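Local coordinates for protein alpha-toxin (Clostridium novyi, PDB 2VK9) that belongs to the large clostridial toxins and carries a catalytic domain of the GT-A glycosyltransferase fold behind an N-terminal helical domain, at residues L86-L100 with L360-L372. Numbering follows the deposited sequence.
Sequences LIKNSRTSTIASKNL and LGDIKISQLEILL
Leu-368 packs its CD1 methyl against Leu-86 CD2 and Ile-87 CG1, at the end of helix 69-90, each at 3.9 Å. Farther along, Ala-96 CB rests on Ile-365 CG2 at 4.0 Å. Beside this second patch the backbones run antiparallel through a single bridge pairing Ile-95 with Lys-364: Ile-365 N donates to Thr-94 O (3.1 Å) and Ala-96 N to Ile-363 O (3.0 Å). Thr-94 OG1, held between its own backbone N and carbonyl carbon (chi1 69°), donates to Ile-365 O from above the carbonyl plane. The Glu-369 carboxylate stands steeply over one face of the Arg-91 guanidinium, the planes 68° apart and OE1 offset toward the rim; NH1 lies 3.0 Å from OE2, a pairing of charges without a directed N-H. That same OE2 accepts Ser-366 N in a nearly straight bond (175°), tying the salt bridge to the turn 366-369. At the far edge Lys-98 NZ makes a salt bridge to Asp-362 OD1 at 2.7 Å and a second to Asp-126. The contact thus fastens the link from helix 69-90 to strand 99-103 onto the approach to edge strand 371-376, with Val-42 and Ile-45 of helix 42-62 beside its helical end and Ile-390 of strand 382-391 against Ala-96.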
ATOM      1  N   LEU A  86     -11.385  21.863  10.005  1.00 41.01           N
ATOM      2  CA  LEU A  86     -10.752  22.500   8.863  1.00 40.62           C
ATOM      3  C   LEU A  86     -10.808  21.590   7.647  1.00 40.42           C
ATOM      4  O   LEU A  86     -11.069  22.050   6.539  1.00 40.41           O
ATOM      5  CB  LEU A  86      -9.302  22.881   9.177  1.00 40.41           C
ATOM      6  CG  LEU A  86      -8.591  23.706   8.090  1.00 40.52           C
ATOM      7  CD1 LEU A  86      -9.264  25.072   7.890  1.00 41.16           C
ATOM      8  CD2 LEU A  86      -7.105  23.868   8.403  1.00 40.40           C
ATOM      9  N   ILE A  87     -10.564  20.300   7.870  1.00 40.00           N
ATOM     10  CA  ILE A  87     -10.605  19.302   6.820  1.00 39.49           C
ATOM     11  C   ILE A  87     -12.010  19.232   6.241  1.00 40.20           C
ATOM     12  O   ILE A  87     -12.176  19.295   5.028  1.00 40.39           O
ATOM     13  CB  ILE A  87     -10.160  17.927   7.342  1.00 39.02           C
ATOM     14  CG1 ILE A  87      -8.647  17.909   7.536  1.00 38.06           C
ATOM     15  CG2 ILE A  87     -10.561  16.815   6.394  1.00 38.20           C
ATOM     16  CD1 ILE A  87      -8.165  16.737   8.366  1.00 36.12           C
ATOM     17  N   LYS A  88     -13.013  19.141   7.111  1.00 40.80           N
ATOM     18  CA  LYS A  88     -14.402  18.983   6.680  1.00 41.49           C
ATOM     19  C   LYS A  88     -14.946  20.125   5.837  1.00 41.49           C
ATOM     20  O   LYS A  88     -15.735  19.887   4.917  1.00 41.92           O
ATOM     21  CB  LYS A  88     -15.328  18.725   7.868  1.00 41.69           C
ATOM     22  CG  LYS A  88     -15.304  17.280   8.304  1.00 44.25           C
ATOM     23  CD  LYS A  88     -16.164  17.028   9.532  1.00 48.56           C
ATOM     24  CE  LYS A  88     -15.870  15.631  10.109  1.00 50.95           C
ATOM     25  NZ  LYS A  88     -16.544  15.404  11.431  1.00 53.29           N
ATOM     26  N   ASN A  89     -14.541  21.357   6.127  1.00 41.27           N
ATOM     27  CA  ASN A  89     -15.087  22.476   5.367  1.00 41.20           C
ATOM     28  C   ASN A  89     -14.132  23.023   4.310  1.00 40.46           C
ATOM     29  O   ASN A  89     -14.434  23.996   3.627  1.00 40.36           O
ATOM     30  CB  ASN A  89     -15.671  23.563   6.293  1.00 41.80           C
ATOM     31  CG  ASN A  89     -14.643  24.584   6.721  1.00 43.20           C
ATOM     32  OD1 ASN A  89     -13.717  24.278   7.473  1.00 46.20           O
ATOM     33  ND2 ASN A  89     -14.808  25.817   6.252  1.00 43.97           N
ATOM     34  N   SER A  90     -12.985  22.374   4.169  1.00 39.91           N
ATOM     35  CA  SER A  90     -12.080  22.669   3.070  1.00 39.49           C
ATOM     36  C   SER A  90     -12.280  21.641   1.974  1.00 39.20           C
ATOM     37  O   SER A  90     -11.685  21.741   0.904  1.00 39.24           O
ATOM     38  CB  SER A  90     -10.619  22.681   3.529  1.00 39.53           C
ATOM     39  OG  SER A  90     -10.248  21.431   4.081  1.00 39.26           O
ATOM     40  N   ARG A  91     -13.104  20.637   2.248  1.00 38.82           N
ATOM     41  CA  ARG A  91     -13.559  19.766   1.180  1.00 38.75           C
ATOM     42  C   ARG A  91     -14.906  20.255   0.651  1.00 38.71           C
ATOM     43  O   ARG A  91     -15.718  19.493   0.131  1.00 38.96           O
ATOM     44  CB  ARG A  91     -13.563  18.285   1.575  1.00 38.70           C
ATOM     45  CG  ARG A  91     -14.338  17.891   2.798  1.00 38.66           C
ATOM     46  CD  ARG A  91     -14.338  16.378   2.890  1.00 39.82           C
ATOM     47  NE  ARG A  91     -14.108  15.885   4.247  1.00 42.08           N
ATOM     48  CZ  ARG A  91     -13.693  14.651   4.535  1.00 43.15           C
ATOM     49  NH1 ARG A  91     -13.460  13.779   3.558  1.00 45.82           N
ATOM     50  NH2 ARG A  91     -13.506  14.281   5.795  1.00 42.26           N
ATOM     51  N   THR A  92     -15.127  21.554   0.774  1.00 38.39           N
ATOM     52  CA  THR A  92     -16.309  22.148   0.210  1.00 38.10           C
ATOM     53  C   THR A  92     -15.925  22.816  -1.114  1.00 37.80           C
ATOM     54  O   THR A  92     -14.902  23.516  -1.207  1.00 37.81           O
ATOM     55  CB  THR A  92     -17.018  23.063   1.239  1.00 38.04           C
ATOM     56  OG1 THR A  92     -18.386  22.657   1.350  1.00 38.31           O
ATOM     57  CG2 THR A  92     -16.936  24.552   0.867  1.00 38.45           C
ATOM     58  N   SER A  93     -16.715  22.546  -2.149  1.00 37.18           N
ATOM     59  CA  SER A  93     -16.407  23.013  -3.504  1.00 36.66           C
ATOM     60  C   SER A  93     -14.944  22.767  -3.953  1.00 35.77           C
ATOM     61  O   SER A  93     -14.282  23.658  -4.490  1.00 35.93           O
ATOM     62  CB  SER A  93     -16.807  24.490  -3.666  1.00 37.04           C
ATOM     63  OG  SER A  93     -15.842  25.350  -3.078  1.00 38.22           O
ATOM     64  N   THR A  94     -14.441  21.562  -3.710  1.00 34.78           N
ATOM     65  CA  THR A  94     -13.165  21.112  -4.271  1.00 33.91           C
ATOM     66  C   THR A  94     -13.266  19.616  -4.493  1.00 32.66           C
ATOM     67  O   THR A  94     -13.676  18.871  -3.599  1.00 32.75           O
ATOM     68  CB  THR A  94     -11.929  21.410  -3.366  1.00 34.36           C
ATOM     69  OG1 THR A  94     -11.963  20.605  -2.181  1.00 35.18           O
ATOM     70  CG2 THR A  94     -11.848  22.887  -2.978  1.00 35.84           C
ATOM     71  N   ILE A  95     -12.897  19.181  -5.692  1.00 31.13           N
ATOM     72  CA  ILE A  95     -13.009  17.775  -6.069  1.00 29.19           C
ATOM     73  C   ILE A  95     -11.692  17.193  -6.597  1.00 28.05           C
ATOM     74  O   ILE A  95     -10.793  17.932  -7.020  1.00 27.97           O
ATOM     75  CB  ILE A  95     -14.144  17.565  -7.095  1.00 29.23           C
ATOM     76  CG1 ILE A  95     -13.850  18.328  -8.385  1.00 28.52           C
ATOM     77  CG2 ILE A  95     -15.484  17.991  -6.495  1.00 28.61           C
ATOM     78  CD1 ILE A  95     -14.662  17.871  -9.545  1.00 27.49           C
ATOM     79  N   ALA A  96     -11.583  15.869  -6.546  1.00 26.43           N
ATOM     80  CA  ALA A  96     -10.414  15.170  -7.051  1.00 25.10           C
ATOM     81  C   ALA A  96     -10.393  15.221  -8.559  1.00 24.45           C
ATOM     82  O   ALA A  96     -11.444  15.162  -9.194  1.00 24.28           O
ATOM     83  CB  ALA A  96     -10.438  13.750  -6.594  1.00 25.28           C
ATOM     84  N   SER A  97      -9.201  15.342  -9.134  1.00 23.79           N
ATOM     85  CA  SER A  97      -9.042  15.286 -10.588  1.00 23.40           C
ATOM     86  C   SER A  97      -9.726  14.041 -11.136  1.00 23.14           C
ATOM     87  O   SER A  97      -9.737  12.997 -10.484  1.00 23.24           O
ATOM     88  CB  SER A  97      -7.565  15.270 -10.984  1.00 23.19           C
ATOM     89  OG  SER A  97      -6.893  16.424 -10.516  1.00 23.29           O
ATOM     90  N   LYS A  98     -10.301  14.149 -12.330  1.00 22.56           N
ATOM     91  CA  LYS A  98     -10.992  13.016 -12.931  1.00 21.79           C
ATOM     92  C   LYS A  98     -10.049  12.137 -13.736  1.00 21.35           C
ATOM     93  O   LYS A  98     -10.159  11.983 -14.953  1.00 21.09           O
ATOM     94  CB  LYS A  98     -12.219  13.471 -13.701  1.00 21.88           C
ATOM     95  CG  LYS A  98     -13.294  13.882 -12.723  1.00 22.55           C
ATOM     96  CD  LYS A  98     -14.591  14.162 -13.364  1.00 23.91           C
ATOM     97  CE  LYS A  98     -15.576  14.585 -12.319  1.00 25.69           C
ATOM     98  NZ  LYS A  98     -16.953  14.543 -12.891  1.00 27.39           N
ATOM     99  N   ASN A  99      -9.103  11.577 -12.995  1.00 20.68           N
ATOM    100  CA  ASN A  99      -8.196  10.581 -13.483  1.00 20.16           C
ATOM    101  C   ASN A  99      -8.425   9.326 -12.692  1.00 19.82           C
ATOM    102  O   ASN A  99      -8.524   9.374 -11.471  1.00 19.99           O
ATOM    103  CB  ASN A  99      -6.771  11.057 -13.283  1.00 20.18           C
ATOM    104  CG  ASN A  99      -6.457  12.271 -14.109  1.00 20.56           C
ATOM    105  OD1 ASN A  99      -6.820  12.345 -15.289  1.00 21.61           O
ATOM    106  ND2 ASN A  99      -5.780  13.238 -13.503  1.00 20.41           N
ATOM    107  N   LEU A 100      -8.534   8.203 -13.390  1.00 19.27           N
ATOM    108  CA  LEU A 100      -8.585   6.913 -12.731  1.00 18.66           C
ATOM    109  C   LEU A 100      -7.423   6.092 -13.244  1.00 18.32           C
ATOM    110  O   LEU A 100      -7.287   5.897 -14.447  1.00 18.17           O
ATOM    111  CB  LEU A 100      -9.916   6.227 -13.023  1.00 18.89           C
ATOM    112  CG  LEU A 100     -10.145   4.793 -12.543  1.00 18.69           C
ATOM    113  CD1 LEU A 100     -10.054   4.705 -11.036  1.00 18.31           C
ATOM    114  CD2 LEU A 100     -11.495   4.304 -13.021  1.00 18.43           C
ATOM    115  N   LEU A 360     -18.277   6.840  -9.959  1.00 33.14           N
ATOM    116  CA  LEU A 360     -17.416   7.573  -9.024  1.00 31.72           C
ATOM    117  C   LEU A 360     -17.923   8.989  -8.770  1.00 31.37           C
ATOM    118  O   LEU A 360     -17.890   9.468  -7.637  1.00 31.30           O
ATOM    119  CB  LEU A 360     -15.972   7.618  -9.518  1.00 31.21           C
ATOM    120  CG  LEU A 360     -15.115   6.377  -9.326  1.00 29.55           C
ATOM    121  CD1 LEU A 360     -13.849   6.484 -10.151  1.00 27.85           C
ATOM    122  CD2 LEU A 360     -14.792   6.207  -7.868  1.00 27.69           C
ATOM    123  N   GLY A 361     -18.388   9.638  -9.835  1.00 30.92           N
ATOM    124  CA  GLY A 361     -18.860  11.013  -9.783  1.00 30.53           C
ATOM    125  C   GLY A 361     -17.797  12.014  -9.376  1.00 30.43           C
ATOM    126  O   GLY A 361     -16.599  11.811  -9.613  1.00 30.25           O
ATOM    127  N   ASP A 362     -18.253  13.102  -8.762  1.00 30.38           N
ATOM    128  CA  ASP A 362     -17.379  14.141  -8.231  1.00 30.30           C
ATOM    129  C   ASP A 362     -17.080  13.781  -6.802  1.00 29.68           C
ATOM    130  O   ASP A 362     -18.005  13.619  -6.005  1.00 30.21           O
ATOM    131  CB  ASP A 362     -18.088  15.494  -8.263  1.00 30.59           C
ATOM    132  CG  ASP A 362     -18.677  15.813  -9.627  1.00 32.69           C
ATOM    133  OD1 ASP A 362     -18.000  15.523 -10.644  1.00 33.30           O
ATOM    134  OD2 ASP A 362     -19.815  16.350  -9.685  1.00 35.33           O
ATOM    135  N   ILE A 363     -15.800  13.646  -6.474  1.00 28.80           N
ATOM    136  CA  ILE A 363     -15.396  13.287  -5.115  1.00 27.85           C
ATOM    137  C   ILE A 363     -14.841  14.509  -4.384  1.00 27.82           C
ATOM    138  O   ILE A 363     -13.745  14.967  -4.701  1.00 27.61           O
ATOM    139  CB  ILE A 363     -14.335  12.158  -5.128  1.00 27.85           C
ATOM    140  CG1 ILE A 363     -14.851  10.947  -5.921  1.00 27.30           C
ATOM    141  CG2 ILE A 363     -13.922  11.782  -3.700  1.00 26.91           C
ATOM    142  CD1 ILE A 363     -13.766   9.990  -6.392  1.00 27.12           C
ATOM    143  N   LYS A 364     -15.589  15.031  -3.411  1.00 27.71           N
ATOM    144  CA  LYS A 364     -15.088  16.139  -2.579  1.00 28.09           C
ATOM    145  C   LYS A 364     -13.851  15.711  -1.783  1.00 27.53           C
ATOM    146  O   LYS A 364     -13.859  14.680  -1.125  1.00 27.92           O
ATOM    147  CB  LYS A 364     -16.148  16.671  -1.600  1.00 28.25           C
ATOM    148  CG  LYS A 364     -17.561  16.817  -2.113  1.00 29.97           C
ATOM    149  CD  LYS A 364     -17.755  18.022  -2.997  1.00 34.02           C
ATOM    150  CE  LYS A 364     -19.240  18.132  -3.405  1.00 37.15           C
ATOM    151  NZ  LYS A 364     -19.454  18.867  -4.707  1.00 38.72           N
ATOM    152  N   ILE A 365     -12.791  16.496  -1.835  1.00 27.23           N
ATOM    153  CA  ILE A 365     -11.584  16.137  -1.111  1.00 27.38           C
ATOM    154  C   ILE A 365     -10.816  17.369  -0.650  1.00 27.87           C
ATOM    155  O   ILE A 365     -10.600  18.306  -1.422  1.00 28.15           O
ATOM    156  CB  ILE A 365     -10.668  15.181  -1.917  1.00 27.02           C
ATOM    157  CG1 ILE A 365      -9.480  14.746  -1.064  1.00 27.28           C
ATOM    158  CG2 ILE A 365     -10.181  15.835  -3.184  1.00 26.21           C
ATOM    159  CD1 ILE A 365      -8.825  13.459  -1.517  1.00 27.46           C
ATOM    160  N   SER A 366     -10.414  17.360   0.615  1.00 28.14           N
ATOM    161  CA  SER A 366      -9.638  18.451   1.176  1.00 28.65           C
ATOM    162  C   SER A 366      -8.196  18.359   0.678  1.00 29.03           C
ATOM    163  O   SER A 366      -7.660  17.259   0.547  1.00 29.04           O
ATOM    164  CB  SER A 366      -9.681  18.394   2.703  1.00 28.34           C
ATOM    165  OG  SER A 366      -8.955  19.473   3.261  1.00 28.05           O
ATOM    166  N   GLN A 367      -7.575  19.505   0.407  1.00 29.36           N
ATOM    167  CA  GLN A 367      -6.171  19.535  -0.013  1.00 30.33           C
ATOM    168  C   GLN A 367      -5.198  19.055   1.077  1.00 30.43           C
ATOM    169  O   GLN A 367      -4.002  18.912   0.828  1.00 30.67           O
ATOM    170  CB  GLN A 367      -5.772  20.928  -0.495  1.00 30.44           C
ATOM    171  CG  GLN A 367      -5.702  21.965   0.604  1.00 33.29           C
ATOM    172  CD  GLN A 367      -5.000  23.246   0.165  1.00 38.34           C
ATOM    173  OE1 GLN A 367      -4.003  23.217  -0.594  1.00 40.28           O
ATOM    174  NE2 GLN A 367      -5.512  24.386   0.647  1.00 38.03           N
ATOM    175  N   LEU A 368      -5.720  18.813   2.276  1.00 30.50           N
ATOM    176  CA  LEU A 368      -4.925  18.349   3.402  1.00 30.33           C
ATOM    177  C   LEU A 368      -4.888  16.824   3.493  1.00 30.66           C
ATOM    178  O   LEU A 368      -3.937  16.265   4.040  1.00 30.91           O
ATOM    179  CB  LEU A 368      -5.483  18.919   4.707  1.00 30.25           C
ATOM    180  CG  LEU A 368      -5.451  20.435   4.971  1.00 29.80           C
ATOM    181  CD1 LEU A 368      -6.294  20.768   6.191  1.00 27.74           C
ATOM    182  CD2 LEU A 368      -4.027  20.963   5.136  1.00 28.61           C
ATOM    183  N   GLU A 369      -5.914  16.163   2.953  1.00 30.63           N
ATOM    184  CA  GLU A 369      -6.116  14.720   3.133  1.00 30.79           C
ATOM    185  C   GLU A 369      -5.812  13.895   1.868  1.00 30.38           C
ATOM    186  O   GLU A 369      -5.633  14.434   0.779  1.00 30.16           O
ATOM    187  CB  GLU A 369      -7.558  14.443   3.629  1.00 30.71           C
ATOM    188  CG  GLU A 369      -8.678  14.743   2.589  1.00 31.51           C
ATOM    189  CD  GLU A 369     -10.139  14.667   3.134  1.00 31.99           C
ATOM    190  OE1 GLU A 369     -10.381  14.106   4.238  1.00 33.18           O
ATOM    191  OE2 GLU A 369     -11.057  15.176   2.432  1.00 32.04           O
ATOM    192  N   ILE A 370      -5.711  12.582   2.044  1.00 30.23           N
ATOM    193  CA  ILE A 370      -5.886  11.629   0.954  1.00 29.81           C
ATOM    194  C   ILE A 370      -7.019  10.759   1.443  1.00 30.23           C
ATOM    195  O   ILE A 370      -7.281  10.711   2.648  1.00 30.50           O
ATOM    196  CB  ILE A 370      -4.628  10.756   0.667  1.00 29.95           C
ATOM    197  CG1 ILE A 370      -4.229   9.930   1.892  1.00 28.64           C
ATOM    198  CG2 ILE A 370      -3.450  11.621   0.179  1.00 30.30           C
ATOM    199  CD1 ILE A 370      -3.018   9.073   1.670  1.00 28.85           C
ATOM    200  N   LEU A 371      -7.716  10.089   0.535  1.00 30.22           N
ATOM    201  CA  LEU A 371      -8.732   9.149   0.971  1.00 30.43           C
ATOM    202  C   LEU A 371      -8.281   7.736   0.661  1.00 30.80           C
ATOM    203  O   LEU A 371      -7.672   7.481  -0.378  1.00 31.08           O
ATOM    204  CB  LEU A 371     -10.087   9.480   0.363  1.00 30.23           C
ATOM    205  CG  LEU A 371     -10.598  10.875   0.750  1.00 30.40           C
ATOM    206  CD1 LEU A 371     -11.900  11.195   0.033  1.00 30.39           C
ATOM    207  CD2 LEU A 371     -10.749  11.056   2.264  1.00 29.26           C
ATOM    208  N   LEU A 372      -8.562   6.828   1.581  1.00 31.09           N
ATOM    209  CA  LEU A 372      -8.012   5.493   1.518  1.00 31.97           C
ATOM    210  C   LEU A 372      -9.057   4.453   1.786  1.00 32.73           C
ATOM    211  O   LEU A 372      -9.966   4.673   2.575  1.00 32.53           O
ATOM    212  CB  LEU A 372      -6.915   5.336   2.561  1.00 31.98           C
ATOM    213  CG  LEU A 372      -5.554   5.927   2.262  1.00 31.79           C
ATOM    214  CD1 LEU A 372      -4.750   5.875   3.530  1.00 31.41           C
ATOM    215  CD2 LEU A 372      -4.884   5.131   1.144  1.00 32.00           C
TER
HETATM  216  O   HOH W   1      -8.829  22.617  -0.030  1.00 41.12           O
HETATM  217  O   HOH W   2     -13.819  13.807  -8.336  1.00 31.65           O